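Side-chain contacts in lombricine kinase (Urechis caupo, PDB 3JPZ), which catalyses the reversible transfer of a phosphoryl group between ATP and the guanidino compound lombricine, as a member of the ATP:guanido phosphotransferase (phosphagen kinase) family: residues 46-51 with 73-78; 150-155 with 203-208; 220-225 with 256-261; 226-229 with 234-237. All blocks are in the same frame, centred on the assembly; numbering follows the deposited sequence. Where two conformers were deposited one is given.

Contact 1 stands apart from the rest: it is a buried, wholly apolar packing of two helices in the N-terminal region, and its centre lies about 36 Å from that of contact 2. The other three gather round the large antiparallel sheet of the catalytic region. Contact 3 is also buried and joins methionines to aromatic rings, whereas contacts 2 and 4 are partly buried and each add one side-chain hydrogen bond to a backbone carbonyl. Contacts 3 and 4 share strand 222-229, contact 4 being nested within the chain loop that contact 3 closes. Helix 233-252 belongs to contact 4 and also supplies neighbours to contacts 2 and 3.

Contact 1 (46-51 with 73-78); sequences KVIQPS and KELFDA
Ile48 and Leu75 meet methyl to methyl, CG2 of Ile48 standing 3.4 Å from CD2 of Leu75. That is tighter than usual for two carbons, and the side chains cross at about a right angle, so the touch is confined to this one pair of branches. In Leu75, CG anti to the backbone N (chi1 180°) and the turn at chi2 together put CD2 at helix 44-53. Tyr30 and Val21 also pack on Ile48, as does Arg135 of the second subunit.

The second apolar contact is between Val47 and the far end of the Phe76 ring. CB of Val47 lies 4.0 Å from CZ of Phe76, approaching the ring obliquely. Both methyls lie beside the outer end of the ring, CG1 of Val47 4.1 Å from CZ of Phe76 and CG2 4.2 Å from its CE2. Phe76 also meets the ring of Tyr69, the planes about 55° apart.

No hydrogen bond or salt bridge joins the two segments. Within helix 73-83, Lys73 NZ forms a salt bridge with Asp77 OD2 at 2.7 Å, one turn on, on the syn side of the carboxylate; Asp77 OD1 is paired in addition with Arg263.

With axes 11.9 Å apart and inclined by 37°, helices 44-53 and 73-83 form a loosely spaced helix pair in the hydrophobic core of the small, helical N-terminal domain of phosphagen kinases.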
loop_
_atom_site.group_PDB
_atom_site.type_symbol
_atom_site.label_atom_id
_atom_site.label_comp_id
_atom_site.label_asym_id
_atom_site.label_seq_id
_atom_site.Cartn_x
_atom_site.Cartn_y
_atom_site.Cartn_z
ATOM N N LYS A 46 -5.417 13.269 0.571
ATOM C CA LYS A 46 -5.599 12.074 1.392
ATOM C C LYS A 46 -6.957 11.401 1.166
ATOM O O LYS A 46 -7.035 10.188 0.991
ATOM C CB LYS A 46 -5.475 12.428 2.877
ATOM C CG LYS A 46 -5.713 11.241 3.792
ATOM C CD LYS A 46 -4.598 10.232 3.662
ATOM C CE LYS A 46 -4.948 8.928 4.319
ATOM N NZ LYS A 46 -3.798 7.975 4.264
ATOM N N VAL A 47 -8.038 12.172 1.199
ATOM C CA VAL A 47 -9.355 11.552 1.150
ATOM C C VAL A 47 -9.686 11.043 -0.248
ATOM O O VAL A 47 -10.538 10.174 -0.406
ATOM C CB VAL A 47 -10.466 12.491 1.644
ATOM C CG1 VAL A 47 -10.130 12.994 3.042
ATOM C CG2 VAL A 47 -10.681 13.651 0.667
ATOM N N ILE A 48 -8.999 11.559 -1.261
ATOM C CA ILE A 48 -9.286 11.123 -2.632
ATOM C C ILE A 48 -8.243 10.169 -3.192
ATOM O O ILE A 48 -8.390 9.676 -4.311
ATOM C CB ILE A 48 -9.423 12.313 -3.599
ATOM C CG1 ILE A 48 -8.072 13.001 -3.795
ATOM C CG2 ILE A 48 -10.471 13.289 -3.091
ATOM C CD1 ILE A 48 -8.021 13.888 -4.994
ATOM N N GLN A 49 -7.192 9.898 -2.429
ATOM C CA GLN A 49 -6.111 9.041 -2.925
ATOM C C GLN A 49 -6.607 7.746 -3.575
ATOM O O GLN A 49 -6.201 7.420 -4.688
ATOM C CB GLN A 49 -5.120 8.698 -1.821
ATOM C CG GLN A 49 -3.917 7.914 -2.337
ATOM C CD GLN A 49 -3.107 8.690 -3.354
ATOM O OE1 GLN A 49 -2.560 9.738 -3.048
ATOM N NE2 GLN A 49 -3.026 8.172 -4.577
ATOM N N PRO A 50 -7.472 6.992 -2.878
ATOM C CA PRO A 50 -7.963 5.724 -3.433
ATOM C C PRO A 50 -8.583 5.892 -4.818
ATOM O O PRO A 50 -8.447 5.016 -5.674
ATOM C CB PRO A 50 -9.037 5.294 -2.433
ATOM C CG PRO A 50 -8.660 5.970 -1.159
ATOM C CD PRO A 50 -8.042 7.275 -1.551
ATOM N N SER A 51 -9.258 7.020 -5.009
ATOM C CA SER A 51 -9.952 7.304 -6.262
ATOM C C SER A 51 -8.977 7.446 -7.428
ATOM O O SER A 51 -9.342 7.233 -8.581
ATOM C CB SER A 51 -10.790 8.577 -6.130
ATOM O OG SER A 51 -9.978 9.735 -6.167
ATOM N N LYS A 73 -16.576 18.896 2.855
ATOM C CA LYS A 73 -18.012 18.657 2.825
ATOM C C LYS A 73 -18.574 18.536 1.417
ATOM O O LYS A 73 -19.379 17.652 1.143
ATOM C CB LYS A 73 -18.745 19.772 3.568
ATOM C CG LYS A 73 -20.236 19.538 3.718
ATOM C CD LYS A 73 -20.849 20.516 4.700
ATOM C CE LYS A 73 -22.044 19.905 5.413
ATOM N NZ LYS A 73 -22.938 19.185 4.470
ATOM N N GLU A 74 -18.157 19.421 0.523
ATOM C CA GLU A 74 -18.772 19.478 -0.795
ATOM C C GLU A 74 -18.397 18.265 -1.638
ATOM O O GLU A 74 -19.117 17.903 -2.570
ATOM C CB GLU A 74 -18.384 20.765 -1.516
ATOM C CG GLU A 74 -17.114 20.681 -2.336
ATOM C CD GLU A 74 -16.909 21.922 -3.172
ATOM O OE1 GLU A 74 -17.795 22.239 -3.994
ATOM O OE2 GLU A 74 -15.870 22.587 -2.994
ATOM N N LEU A 75 -17.274 17.637 -1.303
ATOM C CA LEU A 75 -16.844 16.440 -2.007
ATOM C C LEU A 75 -17.531 15.206 -1.442
ATOM O O LEU A 75 -18.022 14.351 -2.186
ATOM C CB LEU A 75 -15.320 16.286 -1.935
ATOM C CG LEU A 75 -14.745 15.054 -2.635
ATOM C CD1 LEU A 75 -15.323 14.876 -4.040
ATOM C CD2 LEU A 75 -13.231 15.143 -2.680
ATOM N N PHE A 76 -17.559 15.101 -0.120
ATOM C CA PHE A 76 -18.255 13.998 0.506
ATOM C C PHE A 76 -19.731 14.063 0.181
ATOM O O PHE A 76 -20.345 13.046 -0.094
ATOM C CB PHE A 76 -18.031 13.991 2.014
ATOM C CG PHE A 76 -16.696 13.454 2.404
ATOM C CD1 PHE A 76 -16.548 12.123 2.758
ATOM C CD2 PHE A 76 -15.580 14.261 2.370
ATOM C CE1 PHE A 76 -15.325 11.630 3.101
ATOM C CE2 PHE A 76 -14.348 13.762 2.704
ATOM C CZ PHE A 76 -14.217 12.451 3.068
ATOM N N ASP A 77 -20.298 15.258 0.175
ATOM C CA ASP A 77 -21.734 15.373 -0.033
ATOM C C ASP A 77 -22.113 14.903 -1.436
ATOM O O ASP A 77 -23.119 14.229 -1.621
ATOM C CB ASP A 77 -22.210 16.796 0.224
ATOM C CG ASP A 77 -22.424 17.076 1.698
ATOM O OD1 ASP A 77 -21.980 16.259 2.532
ATOM O OD2 ASP A 77 -23.048 18.106 2.022
ATOM N N ALA A 78 -21.297 15.234 -2.425
ATOM C CA ALA A 78 -21.607 14.832 -3.790
ATOM C C ALA A 78 -21.495 13.318 -3.931
ATOM O O ALA A 78 -22.318 12.674 -4.585
ATOM C CB ALA A 78 -20.688 15.528 -4.770
#

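Contact 2 (150-155 with 203-208); sequences AGLSGD and GIWHNN
The amide of Asn207 and the indole of Trp205 both point from strand 203-207 at the loop 150-155, but they engage it differently. Asn207 turns its NH2 group to the backbone carbonyl of Asp155, with ND2 2.8 Å from Asp155 O. The donor sits almost in line with the carbonyl, at a C=O...N angle of 165°, yet the oxygen is tilted 30° from the amide plane and the N-H...O angle is a bent 133°. CG of Asn207 is tucked between its own backbone N and carbonyl carbon, and CB as well lies 3.3 Å from Asp155 O. The other end of the amide is held too: OD1 accepts from the backbone N of Thr211 and of Phe212, which fixes how the group is flipped.

Trp205, its CG anti to the backbone N, brings CH2, at the outer end of its six-membered ring, to Leu152. CH2 is 4.0 Å from Leu152 CD1, the leucine coming in obliquely, and the backbone N of Asn207 lies 3.5 Å above one face of the indole, near its rim. Leu152 also packs on Ala246 and Ile247 of helix 233-252. The carboxylate of Asp155 turns to other partners, making salt bridges with Arg242 and Arg239 through its two oxygens.

In this way the loop between helix 135-149 and strand 158-162 is pinned to the neighbouring strand, near one edge of the large antiparallel sheet that is the hallmark of the phosphagen kinase catalytic domain.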
loop_
_atom_site.group_PDB
_atom_site.type_symbol
_atom_site.label_atom_id
_atom_site.label_comp_id
_atom_site.label_asym_id
_atom_site.label_seq_id
_atom_site.Cartn_x
_atom_site.Cartn_y
_atom_site.Cartn_z
ATOM N N ALA A 150 -14.055 -4.394 28.993
ATOM C CA ALA A 150 -13.738 -5.125 30.209
ATOM C C ALA A 150 -14.770 -4.864 31.297
ATOM O O ALA A 150 -14.796 -5.561 32.307
ATOM C CB ALA A 150 -12.347 -4.747 30.697
ATOM N N GLY A 151 -15.611 -3.857 31.084
ATOM C CA GLY A 151 -16.644 -3.497 32.036
ATOM C C GLY A 151 -17.999 -4.084 31.696
ATOM O O GLY A 151 -18.981 -3.833 32.387
ATOM N N LEU A 152 -18.058 -4.858 30.620
ATOM C CA LEU A 152 -19.262 -5.609 30.303
ATOM C C LEU A 152 -19.319 -6.837 31.196
ATOM O O LEU A 152 -18.286 -7.370 31.600
ATOM C CB LEU A 152 -19.271 -6.045 28.834
ATOM C CG LEU A 152 -19.139 -4.939 27.791
ATOM C CD1 LEU A 152 -19.437 -5.488 26.402
ATOM C CD2 LEU A 152 -20.063 -3.786 28.116
ATOM N N SER A 153 -20.528 -7.288 31.504
ATOM C CA SER A 153 -20.707 -8.517 32.266
ATOM C C SER A 153 -21.852 -9.316 31.665
ATOM O O SER A 153 -22.281 -9.048 30.544
ATOM C CB SER A 153 -20.990 -8.209 33.736
ATOM O OG SER A 153 -22.287 -7.663 33.902
ATOM N N GLY A 154 -22.347 -10.295 32.414
ATOM C CA GLY A 154 -23.449 -11.116 31.951
ATOM C C GLY A 154 -23.101 -11.879 30.691
ATOM O O GLY A 154 -22.026 -12.473 30.593
ATOM N N ASP A 155 -24.011 -11.871 29.722
ATOM C CA ASP A 155 -23.782 -12.587 28.473
ATOM C C ASP A 155 -22.866 -11.792 27.543
ATOM O O ASP A 155 -22.569 -12.231 26.436
ATOM C CB ASP A 155 -25.103 -12.889 27.768
ATOM C CG ASP A 155 -25.719 -11.665 27.154
ATOM O OD1 ASP A 155 -25.662 -10.597 27.796
ATOM O OD2 ASP A 155 -26.250 -11.770 26.032
ATOM N N GLY A 203 -7.305 -6.197 17.097
ATOM C CA GLY A 203 -7.714 -7.295 17.945
ATOM C C GLY A 203 -9.122 -7.785 17.718
ATOM O O GLY A 203 -9.928 -7.159 17.032
ATOM N N ILE A 204 -9.400 -8.934 18.316
ATOM C CA ILE A 204 -10.706 -9.548 18.257
ATOM C C ILE A 204 -11.186 -9.776 19.674
ATOM O O ILE A 204 -10.516 -10.435 20.462
ATOM C CB ILE A 204 -10.637 -10.900 17.545
ATOM C CG1 ILE A 204 -10.098 -10.723 16.121
ATOM C CG2 ILE A 204 -12.006 -11.558 17.545
ATOM C CD1 ILE A 204 -9.668 -12.020 15.463
ATOM N N TRP A 205 -12.341 -9.214 19.999
ATOM C CA TRP A 205 -12.996 -9.469 21.268
ATOM C C TRP A 205 -14.283 -10.206 20.972
ATOM O O TRP A 205 -14.875 -10.025 19.913
ATOM C CB TRP A 205 -13.311 -8.155 21.976
ATOM C CG TRP A 205 -13.966 -8.306 23.323
ATOM C CD1 TRP A 205 -13.346 -8.289 24.540
ATOM C CD2 TRP A 205 -15.365 -8.477 23.591
ATOM N NE1 TRP A 205 -14.269 -8.443 25.544
ATOM C CE2 TRP A 205 -15.515 -8.559 24.990
ATOM C CE3 TRP A 205 -16.504 -8.569 22.784
ATOM C CZ2 TRP A 205 -16.752 -8.734 25.595
ATOM C CZ3 TRP A 205 -17.728 -8.741 23.389
ATOM C CH2 TRP A 205 -17.845 -8.822 24.780
ATOM N N HIS A 206 -14.709 -11.058 21.893
ATOM C CA HIS A 206 -16.048 -11.618 21.818
ATOM C C HIS A 206 -16.463 -12.156 23.168
ATOM O O HIS A 206 -15.621 -12.442 24.022
ATOM C CB HIS A 206 -16.145 -12.709 20.742
ATOM C CG HIS A 206 -15.398 -13.963 21.069
ATOM N ND1 HIS A 206 -15.923 -14.956 21.865
ATOM C CD2 HIS A 206 -14.174 -14.396 20.687
ATOM C CE1 HIS A 206 -15.052 -15.944 21.969
ATOM N NE2 HIS A 206 -13.981 -15.628 21.263
ATOM N N ASN A 207 -17.769 -12.287 23.357
ATOM C CA ASN A 207 -18.303 -12.844 24.585
ATOM C C ASN A 207 -18.172 -14.357 24.585
ATOM O O ASN A 207 -17.853 -14.965 23.563
ATOM C CB ASN A 207 -19.768 -12.440 24.770
ATOM C CG ASN A 207 -20.659 -12.930 23.645
ATOM O OD1 ASN A 207 -20.224 -13.666 22.756
ATOM N ND2 ASN A 207 -21.917 -12.519 23.680
ATOM N N ASN A 208 -18.435 -14.959 25.737
ATOM C CA ASN A 208 -18.274 -16.394 25.915
ATOM C C ASN A 208 -19.212 -17.228 25.044
ATOM O O ASN A 208 -18.838 -18.308 24.587
ATOM C CB ASN A 208 -18.474 -16.740 27.388
ATOM C CG ASN A 208 -17.469 -16.042 28.279
ATOM O OD1 ASN A 208 -16.469 -15.517 27.797
ATOM N ND2 ASN A 208 -17.730 -16.028 29.581
#

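Contact 3 (220-225 with 256-261); sequences DHMRVI and REYMWN
His221, just ahead of strand 222-229, offers an edge of its imidazole to Met259: CE1 of the ring lies 3.9 Å from the methyl CE of Met259, which sits close to the ring plane. The two side chains cross at about a right angle, and Met259 reaches the ring as an extended chain beyond CG. Both ring nitrogens are engaged, ND1 with the backbone N of Ile124 and NE2 with the carbonyl of Cys128, and together these bonds fix the rotation of the imidazole.

Met222, the first residue of the strand, carries the other half of the contact. Its chain runs straight through chi2 and then bends at the sulfur (chi3 67°), bringing CE to within 3.3 Å of CE1 and 3.5 Å of OH of Tyr258. The methyl meets the hydroxyl end of the ring obliquely. Tyr258 keeps its ring there with a hydrogen bond between its hydroxyl and the carbonyl of Leu244, and helix 233-252 packs against it through Ile247, Ala248 and Met251.

Arg223 comes next and takes no part in the contact with 256-261. Its NH1 makes a 2.6 Å salt bridge to OD2 of Asp220, whose carboxylate meets the guanidinium edge in plane. Arg223 binds ADP in another structure of this protein, so this packing of methionine methyls on aromatic rings backs the strand that carries a nucleotide-binding arginine of the phosphagen kinase active site.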
loop_
_atom_site.group_PDB
_atom_site.type_symbol
_atom_site.label_atom_id
_atom_site.label_comp_id
_atom_site.label_asym_id
_atom_site.label_seq_id
_atom_site.Cartn_x
_atom_site.Cartn_y
_atom_site.Cartn_z
ATOM N N ASP A 220 -12.846 -0.308 10.548
ATOM C CA ASP A 220 -13.373 0.735 11.415
ATOM C C ASP A 220 -12.636 0.635 12.742
ATOM O O ASP A 220 -11.928 -0.339 12.986
ATOM C CB ASP A 220 -14.877 0.542 11.629
ATOM C CG ASP A 220 -15.665 0.597 10.325
ATOM O OD1 ASP A 220 -15.635 1.647 9.650
ATOM O OD2 ASP A 220 -16.319 -0.408 9.976
ATOM N N HIS A 221 -12.778 1.633 13.602
ATOM C CA HIS A 221 -12.192 1.514 14.923
ATOM C C HIS A 221 -12.801 0.287 15.573
ATOM O O HIS A 221 -12.094 -0.608 16.031
ATOM C CB HIS A 221 -12.454 2.755 15.785
ATOM C CG HIS A 221 -11.658 3.954 15.382
ATOM N ND1 HIS A 221 -12.100 5.242 15.592
ATOM C CD2 HIS A 221 -10.454 4.064 14.775
ATOM C CE1 HIS A 221 -11.201 6.094 15.134
ATOM N NE2 HIS A 221 -10.192 5.405 14.632
ATOM N N MET A 222 -14.125 0.241 15.587
ATOM C CA MET A 222 -14.847 -0.847 16.217
ATOM C C MET A 222 -15.918 -1.390 15.289
ATOM O O MET A 222 -16.850 -0.685 14.930
ATOM C CB MET A 222 -15.508 -0.365 17.503
ATOM C CG MET A 222 -16.137 -1.472 18.313
ATOM S SD MET A 222 -16.737 -0.873 19.895
ATOM C CE MET A 222 -18.070 0.196 19.343
ATOM N N ARG A 223 -15.774 -2.652 14.916
ATOM C CA ARG A 223 -16.768 -3.341 14.113
ATOM C C ARG A 223 -17.516 -4.269 15.040
ATOM O O ARG A 223 -16.938 -5.204 15.584
ATOM C CB ARG A 223 -16.101 -4.135 12.998
ATOM C CG ARG A 223 -16.946 -5.286 12.451
ATOM C CD ARG A 223 -17.914 -4.836 11.373
ATOM N NE ARG A 223 -17.385 -5.084 10.034
ATOM C CZ ARG A 223 -16.644 -4.226 9.339
ATOM N NH1 ARG A 223 -16.330 -3.044 9.846
ATOM N NH2 ARG A 223 -16.216 -4.556 8.129
ATOM N N VAL A 224 -18.798 -4.004 15.235
ATOM C CA VAL A 224 -19.598 -4.777 16.175
ATOM C C VAL A 224 -20.493 -5.747 15.426
ATOM O O VAL A 224 -21.251 -5.351 14.548
ATOM C CB VAL A 224 -20.456 -3.854 17.038
ATOM C CG1 VAL A 224 -21.437 -4.652 17.863
ATOM C CG2 VAL A 224 -19.564 -2.985 17.927
ATOM N N ILE A 225 -20.394 -7.027 15.757
ATOM C CA ILE A 225 -21.261 -8.013 15.138
ATOM C C ILE A 225 -21.998 -8.811 16.193
ATOM O O ILE A 225 -21.382 -9.407 17.062
ATOM C CB ILE A 225 -20.471 -8.971 14.237
ATOM C CG1 ILE A 225 -19.699 -8.173 13.173
ATOM C CG2 ILE A 225 -21.420 -9.951 13.564
ATOM C CD1 ILE A 225 -18.303 -8.650 12.961
ATOM N N ARG A 256 -15.358 9.519 26.301
ATOM C CA ARG A 256 -15.352 9.128 24.899
ATOM C C ARG A 256 -16.766 8.843 24.399
ATOM O O ARG A 256 -17.670 8.557 25.183
ATOM C CB ARG A 256 -14.454 7.906 24.703
ATOM C CG ARG A 256 -12.961 8.195 24.857
ATOM C CD ARG A 256 -12.446 9.145 23.779
ATOM N NE ARG A 256 -10.988 9.273 23.791
ATOM C CZ ARG A 256 -10.305 10.120 23.024
ATOM N NH1 ARG A 256 -10.942 10.923 22.181
ATOM N NH2 ARG A 256 -8.981 10.163 23.100
ATOM N N GLU A 257 -16.951 8.924 23.087
ATOM C CA GLU A 257 -18.271 8.748 22.494
ATOM C C GLU A 257 -18.146 8.345 21.030
ATOM O O GLU A 257 -17.185 8.718 20.353
ATOM C CB GLU A 257 -19.059 10.052 22.605
ATOM C CG GLU A 257 -18.379 11.243 21.937
ATOM C CD GLU A 257 -18.973 12.572 22.374
ATOM O OE1 GLU A 257 -19.689 12.596 23.397
ATOM O OE2 GLU A 257 -18.720 13.595 21.701
ATOM N N TYR A 258 -19.109 7.571 20.543
ATOM C CA TYR A 258 -19.142 7.231 19.128
ATOM C C TYR A 258 -19.217 8.508 18.297
ATOM O O TYR A 258 -19.877 9.467 18.683
ATOM C CB TYR A 258 -20.353 6.347 18.798
ATOM C CG TYR A 258 -20.403 5.016 19.517
ATOM C CD1 TYR A 258 -19.243 4.316 19.815
ATOM C CD2 TYR A 258 -21.621 4.439 19.858
ATOM C CE1 TYR A 258 -19.292 3.098 20.463
ATOM C CE2 TYR A 258 -21.682 3.218 20.498
ATOM C CZ TYR A 258 -20.516 2.551 20.796
ATOM O OH TYR A 258 -20.576 1.335 21.427
ATOM N N MET A 259 -18.546 8.520 17.149
ATOM C CA MET A 259 -18.719 9.597 16.190
ATOM C C MET A 259 -20.110 9.506 15.597
ATOM O O MET A 259 -20.482 8.483 15.020
ATOM C CB MET A 259 -17.712 9.475 15.050
ATOM C CG MET A 259 -16.273 9.667 15.457
ATOM S SD MET A 259 -15.214 9.304 14.047
ATOM C CE MET A 259 -13.623 9.193 14.851
ATOM N N TRP A 260 -20.869 10.585 15.716
ATOM C CA TRP A 260 -22.244 10.606 15.241
ATOM C C TRP A 260 -22.703 12.038 15.074
ATOM O O TRP A 260 -22.513 12.867 15.966
ATOM C CB TRP A 260 -23.155 9.903 16.248
ATOM C CG TRP A 260 -24.613 9.958 15.894
ATOM C CD1 TRP A 260 -25.314 9.042 15.158
ATOM C CD2 TRP A 260 -25.552 10.980 16.262
ATOM N NE1 TRP A 260 -26.627 9.432 15.050
ATOM C CE2 TRP A 260 -26.798 10.618 15.713
ATOM C CE3 TRP A 260 -25.458 12.167 16.995
ATOM C CZ2 TRP A 260 -27.944 11.398 15.877
ATOM C CZ3 TRP A 260 -26.600 12.941 17.159
ATOM C CH2 TRP A 260 -27.824 12.552 16.604
ATOM N N ASN A 261 -23.303 12.346 13.935
ATOM C CA ASN A 261 -23.961 13.633 13.805
ATOM C C ASN A 261 -25.358 13.464 13.233
ATOM O O ASN A 261 -25.691 12.420 12.663
ATOM C CB ASN A 261 -23.105 14.643 13.016
ATOM C CG ASN A 261 -23.066 14.356 11.528
ATOM O OD1 ASN A 261 -24.083 14.056 10.920
ATOM N ND2 ASN A 261 -21.888 14.474 10.933
#

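Contact 4 (226-229 with 234-237); sequences SMQK and KAVF
Ser226 and Val236 make the closest meeting: OG of Ser226 donates to the backbone carbonyl of Val236 with OG 2.7 Å from O, in the carbonyl plane and on a lone pair at a C=O...O angle of 126°. The hydroxyl is swung there by chi1 of 176°, anti to the serine's backbone N. Val236 answers with its own branches, CG1 lying 3.3 Å from Ser226 O and 3.4 Å from Ser226 OG.

The other methyl, Val236 CG2, packs against the aliphatic part of Gln228, 4.0 Å from both CB and CG of that glutamine. These two side chains run past each other in opposite directions. Farther out, the amide end touches Ala235, whose CB is 4.0 Å from both NE2 and OE1 of Gln228. Gln228 is extended beyond CG, and its OE1 accepts a hydrogen bond from NH1 of Arg239, one turn on along the helix, which ties down the amide.

Around this core, Val236 also packs on Cys116 and Ile118 of strand 113-122, while Phe237 turns away from the strand toward Val337 and Arg334 of helix 333-355. Met227, pointing away from the helix, reaches Arg117, which binds ADP in another structure of this protein. A short loop links strand 222-229 to helix 233-252, which packs on the sheet over strands 113-122 and 222-229.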
loop_
_atom_site.group_PDB
_atom_site.type_symbol
_atom_site.label_atom_id
_atom_site.label_comp_id
_atom_site.label_asym_id
_atom_site.label_seq_id
_atom_site.Cartn_x
_atom_site.Cartn_y
_atom_site.Cartn_z
ATOM N N SER A 226 -23.325 -8.798 16.120
ATOM C CA SER A 226 -24.142 -9.711 16.890
ATOM C C SER A 226 -24.642 -10.830 15.984
ATOM O O SER A 226 -25.009 -10.582 14.836
ATOM C CB SER A 226 -25.324 -8.973 17.512
ATOM O OG SER A 226 -26.167 -9.877 18.187
ATOM N N MET A 227 -24.657 -12.058 16.504
ATOM C CA MET A 227 -24.977 -13.229 15.696
ATOM C C MET A 227 -25.480 -14.413 16.527
ATOM O O MET A 227 -25.145 -14.555 17.715
ATOM C CB MET A 227 -23.731 -13.661 14.928
ATOM C CG MET A 227 -22.595 -14.110 15.836
ATOM S SD MET A 227 -21.080 -14.503 14.949
ATOM C CE MET A 227 -20.571 -12.869 14.416
ATOM N N GLN A 228 -26.286 -15.255 15.879
ATOM C CA GLN A 228 -26.773 -16.511 16.436
ATOM C C GLN A 228 -27.110 -17.448 15.291
ATOM O O GLN A 228 -27.501 -17.009 14.218
ATOM C CB GLN A 228 -28.069 -16.320 17.231
ATOM C CG GLN A 228 -27.954 -15.542 18.514
ATOM C CD GLN A 228 -29.255 -15.525 19.298
ATOM O OE1 GLN A 228 -29.282 -15.097 20.453
ATOM N NE2 GLN A 228 -30.344 -16.000 18.677
ATOM N N LYS A 229 -26.990 -18.744 15.527
ATOM C CA LYS A 229 -27.563 -19.713 14.606
ATOM C C LYS A 229 -29.063 -19.622 14.801
ATOM O O LYS A 229 -29.515 -19.169 15.848
ATOM C CB LYS A 229 -27.089 -21.124 14.935
ATOM C CG LYS A 229 -25.610 -21.246 15.267
ATOM C CD LYS A 229 -25.382 -22.331 16.312
ATOM C CE LYS A 229 -26.098 -23.630 15.957
ATOM N NZ LYS A 229 -26.372 -24.455 17.165
ATOM N N LYS A 234 -34.538 -10.956 16.032
ATOM C CA LYS A 234 -34.959 -9.987 17.029
ATOM C C LYS A 234 -34.048 -10.094 18.243
ATOM O O LYS A 234 -33.643 -9.094 18.808
ATOM C CB LYS A 234 -36.422 -10.214 17.428
ATOM C CG LYS A 234 -36.853 -9.446 18.676
ATOM C CD LYS A 234 -38.362 -9.547 18.904
ATOM C CE LYS A 234 -38.779 -8.898 20.222
ATOM N NZ LYS A 234 -40.259 -8.855 20.385
ATOM N N ALA A 235 -33.734 -11.322 18.635
ATOM C CA ALA A 235 -32.810 -11.562 19.727
ATOM C C ALA A 235 -31.433 -11.025 19.351
ATOM O O ALA A 235 -30.732 -10.465 20.185
ATOM C CB ALA A 235 -32.740 -13.046 20.039
ATOM N N VAL A 236 -31.061 -11.185 18.084
ATOM C CA VAL A 236 -29.761 -10.738 17.597
ATOM C C VAL A 236 -29.648 -9.224 17.640
ATOM O O VAL A 236 -28.593 -8.673 17.966
ATOM C CB VAL A 236 -29.513 -11.197 16.142
ATOM C CG1 VAL A 236 -28.257 -10.533 15.592
ATOM C CG2 VAL A 236 -29.390 -12.698 16.082
ATOM N N PHE A 237 -30.745 -8.558 17.305
ATOM C CA PHE A 237 -30.800 -7.109 17.317
ATOM C C PHE A 237 -30.813 -6.622 18.767
ATOM O O PHE A 237 -30.232 -5.588 19.086
ATOM C CB PHE A 237 -32.054 -6.631 16.581
ATOM C CG PHE A 237 -32.132 -5.135 16.401
ATOM C CD1 PHE A 237 -31.070 -4.429 15.869
ATOM C CD2 PHE A 237 -33.287 -4.447 16.738
ATOM C CE1 PHE A 237 -31.151 -3.060 15.691
ATOM C CE2 PHE A 237 -33.376 -3.079 16.564
ATOM C CZ PHE A 237 -32.307 -2.385 16.038
#